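Acetyl xylan esterase (Paenibacillus sp. R4, PDB 6AGQ) is a cold-active acetyl xylan esterase that probably removes acetyl groups from xylan with the serine chemistry of the alpha/beta-hydrolase superfamily. Local coordinates at residues V60-A65 / I162-F167. Residues are numbered along the deposited sequence; the frame is centred on the assembly and turned at random.
Sequences VVYDGA and IRALDF
Arg163 reaches from helix 153-170 to the end of strand 55-63, and each part of its long side chain has its own task. Arg163 CB lies 3.7 Å from Tyr62 CE2, so the chain starts as an apolar neighbour of the tyrosine ring. CG sits anti to the carbonyl carbon (chi1 -69°), and a bend at chi3 brings the far end up to the backbone of Asp63, Arg163 CD passing 3.8 Å from Ala65 N. Two nitrogens then grip one atom side-on: Asp63 O accepts from Arg163 NE at 2.9 Å and from Arg163 NH2 at 2.8 Å. The oxygen lies in the guanidinium plane, but NH2 stands above the carbonyl plane. Ala65 CA covers one face of the guanidinium, over its centre. NH1 bonds to Ser35 OG and Lys38 O, so the buried guanidinium probably has its charge eased by several neutral oxygens, which its separate N-H groups can reach at once.

Tyr62 projects toward the helix, its OH 3.3 Å from Ala164 CB, where a small residue lets the ring tip come close; the hydroxyl bonds to Asp160 O, one turn earlier. Two residues before Tyr62 on the strand, Val60 meets Phe167, one turn after Arg163 on the helix; their side chains approach from opposite directions. Val60 CG1 makes a CH-pi contact over the Phe167 face, 4.1 Å from its centroid, and branched Val60 also sets CG2 3.8 Å from Phe167 CZ. Phe167 also touches Leu116 and Val44, extending the apolar layer. This is the helix-on-sheet packing of an alpha/beta-hydrolase fold: helix 153-170 lies over the part of the mixed sheet where the antiparallel strands 43-46, 55-63 and 69-77 adjoin strand 114-118.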
ATOM      1  N   VAL A  60     -21.031  35.717  -9.522  1.00 27.68           N
ATOM      2  CA  VAL A  60     -20.176  36.877  -9.774  1.00 27.88           C
ATOM      3  C   VAL A  60     -19.140  36.482 -10.835  1.00 30.34           C
ATOM      4  O   VAL A  60     -18.626  35.340 -10.795  1.00 28.21           O
ATOM      5  CB  VAL A  60     -19.581  37.288  -8.418  1.00 29.58           C
ATOM      6  CG1 VAL A  60     -18.255  37.972  -8.544  1.00 32.33           C
ATOM      7  CG2 VAL A  60     -20.611  38.106  -7.641  1.00 30.59           C
ATOM      8  N   VAL A  61     -18.886  37.388 -11.793  1.00 30.67           N
ATOM      9  CA  VAL A  61     -17.777  37.284 -12.761  1.00 30.10           C
ATOM     10  C   VAL A  61     -17.094  38.651 -12.869  1.00 33.17           C
ATOM     11  O   VAL A  61     -17.776  39.704 -12.888  1.00 33.58           O
ATOM     12  CB  VAL A  61     -18.210  36.666 -14.119  1.00 34.43           C
ATOM     13  CG1 VAL A  61     -19.316  37.449 -14.808  1.00 37.38           C
ATOM     14  CG2 VAL A  61     -17.012  36.513 -15.044  1.00 34.04           C
ATOM     15  N   TYR A  62     -15.762  38.650 -12.770  1.00 27.67           N
ATOM     16  CA  TYR A  62     -14.976  39.813 -13.129  1.00 30.06           C
ATOM     17  C   TYR A  62     -13.828  39.428 -14.045  1.00 25.78           C
ATOM     18  O   TYR A  62     -13.383  38.312 -14.042  1.00 30.06           O
ATOM     19  CB  TYR A  62     -14.509  40.627 -11.884  1.00 26.94           C
ATOM     20  CG  TYR A  62     -13.579  39.890 -10.942  1.00 29.74           C
ATOM     21  CD1 TYR A  62     -14.074  39.128  -9.878  1.00 29.71           C
ATOM     22  CD2 TYR A  62     -12.201  39.951 -11.112  1.00 31.55           C
ATOM     23  CE1 TYR A  62     -13.217  38.415  -9.061  1.00 30.56           C
ATOM     24  CE2 TYR A  62     -11.345  39.257 -10.297  1.00 32.92           C
ATOM     25  CZ  TYR A  62     -11.847  38.510  -9.243  1.00 33.40           C
ATOM     26  OH  TYR A  62     -10.958  37.801  -8.431  1.00 34.48           O
ATOM     27  N   ASP A  63     -13.315  40.366 -14.800  1.00 25.32           N
ATOM     28  CA  ASP A  63     -12.142  40.087 -15.691  1.00 26.31           C
ATOM     29  C   ASP A  63     -10.810  40.095 -14.907  1.00 26.39           C
ATOM     30  O   ASP A  63     -10.558  40.984 -14.073  1.00 25.68           O
ATOM     31  CB  ASP A  63     -12.015  41.142 -16.791  1.00 28.65           C
ATOM     32  CG  ASP A  63     -13.082  41.009 -17.895  1.00 31.68           C
ATOM     33  OD1 ASP A  63     -13.927  40.083 -17.868  1.00 32.20           O
ATOM     34  OD2 ASP A  63     -13.037  41.865 -18.805  1.00 39.68           O
ATOM     35  N   GLY A  64      -9.950  39.122 -15.209  1.00 24.71           N
ATOM     36  CA  GLY A  64      -8.564  39.198 -14.810  1.00 29.25           C
ATOM     37  C   GLY A  64      -7.848  40.236 -15.672  1.00 29.83           C
ATOM     38  O   GLY A  64      -8.425  40.807 -16.605  1.00 28.50           O
ATOM     39  N   ALA A  65      -6.591  40.444 -15.363  1.00 32.39           N
ATOM     40  CA  ALA A  65      -5.773  41.426 -16.053  1.00 38.12           C
ATOM     41  C   ALA A  65      -5.602  41.097 -17.524  1.00 37.24           C
ATOM     42  O   ALA A  65      -5.590  42.018 -18.324  1.00 37.04           O
ATOM     43  CB  ALA A  65      -4.417  41.555 -15.380  1.00 40.25           C
ATOM     44  N   ILE A 162      -5.655  39.823  -6.327  1.00 30.16           N
ATOM     45  CA  ILE A 162      -5.669  41.246  -5.942  1.00 29.94           C
ATOM     46  C   ILE A 162      -6.923  41.919  -6.518  1.00 30.44           C
ATOM     47  O   ILE A 162      -7.583  42.804  -5.897  1.00 26.51           O
ATOM     48  CB  ILE A 162      -4.369  41.950  -6.444  1.00 33.75           C
ATOM     49  CG1 ILE A 162      -3.186  41.580  -5.510  1.00 37.11           C
ATOM     50  CG2 ILE A 162      -4.525  43.486  -6.572  1.00 36.40           C
ATOM     51  CD1 ILE A 162      -1.827  41.867  -6.159  1.00 37.79           C
ATOM     52  N   ARG A 163      -7.265  41.498  -7.725  1.00 26.12           N
ATOM     53  CA  ARG A 163      -8.492  41.984  -8.326  1.00 26.95           C
ATOM     54  C   ARG A 163      -9.768  41.529  -7.582  1.00 24.47           C
ATOM     55  O   ARG A 163     -10.767  42.256  -7.638  1.00 24.89           O
ATOM     56  CB  ARG A 163      -8.501  41.637  -9.815  1.00 27.84           C
ATOM     57  CG  ARG A 163      -7.455  42.441 -10.554  1.00 26.93           C
ATOM     58  CD  ARG A 163      -7.142  41.859 -11.908  1.00 26.80           C
ATOM     59  NE  ARG A 163      -8.179  42.195 -12.883  1.00 28.21           N
ATOM     60  CZ  ARG A 163      -8.319  43.354 -13.509  1.00 28.77           C
ATOM     61  NH1 ARG A 163      -7.464  44.383 -13.312  1.00 26.61           N
ATOM     62  NH2 ARG A 163      -9.323  43.470 -14.382  1.00 27.55           N
ATOM     63  N   ALA A 164      -9.742  40.405  -6.863  1.00 20.67           N
ATOM     64  CA  ALA A 164     -10.806  40.093  -5.900  1.00 21.77           C
ATOM     65  C   ALA A 164     -10.942  41.151  -4.781  1.00 24.20           C
ATOM     66  O   ALA A 164     -12.015  41.443  -4.309  1.00 24.59           O
ATOM     67  CB  ALA A 164     -10.603  38.716  -5.300  1.00 22.35           C
ATOM     68  N   LEU A 165      -9.842  41.745  -4.358  1.00 26.35           N
ATOM     69  CA  LEU A 165      -9.928  42.856  -3.385  1.00 27.55           C
ATOM     70  C   LEU A 165     -10.511  44.103  -4.055  1.00 30.06           C
ATOM     71  O   LEU A 165     -11.277  44.798  -3.416  1.00 29.83           O
ATOM     72  CB  LEU A 165      -8.579  43.205  -2.794  1.00 24.84           C
ATOM     73  CG  LEU A 165      -7.750  42.037  -2.276  1.00 28.74           C
ATOM     74  CD1 LEU A 165      -6.314  42.490  -1.967  1.00 30.80           C
ATOM     75  CD2 LEU A 165      -8.428  41.364  -1.091  1.00 31.14           C
ATOM     76  N   ASP A 166     -10.177  44.363  -5.333  1.00 34.41           N
ATOM     77  CA  ASP A 166     -10.832  45.441  -6.152  1.00 33.67           C
ATOM     78  C   ASP A 166     -12.339  45.174  -6.240  1.00 29.35           C
ATOM     79  O   ASP A 166     -13.126  46.095  -6.181  1.00 27.73           O
ATOM     80  CB  ASP A 166     -10.330  45.544  -7.652  1.00 36.70           C
ATOM     81  CG  ASP A 166      -8.804  45.875  -7.817  1.00 42.42           C
ATOM     82  OD1 ASP A 166      -8.149  46.292  -6.850  1.00 46.54           O
ATOM     83  OD2 ASP A 166      -8.259  45.720  -8.960  1.00 47.13           O
ATOM     84  N   PHE A 167     -12.734  43.925  -6.456  1.00 25.87           N
ATOM     85  CA  PHE A 167     -14.177  43.617  -6.507  1.00 28.27           C
ATOM     86  C   PHE A 167     -14.864  43.909  -5.171  1.00 27.50           C
ATOM     87  O   PHE A 167     -15.882  44.637  -5.154  1.00 24.69           O
ATOM     88  CB  PHE A 167     -14.491  42.185  -6.899  1.00 29.30           C
ATOM     89  CG  PHE A 167     -15.974  41.855  -6.837  1.00 31.73           C
ATOM     90  CD1 PHE A 167     -16.827  42.225  -7.871  1.00 32.72           C
ATOM     91  CD2 PHE A 167     -16.529  41.205  -5.697  1.00 30.32           C
ATOM     92  CE1 PHE A 167     -18.195  41.947  -7.781  1.00 34.15           C
ATOM     93  CE2 PHE A 167     -17.884  40.902  -5.608  1.00 30.73           C
ATOM     94  CZ  PHE A 167     -18.726  41.267  -6.651  1.00 31.74           C
TER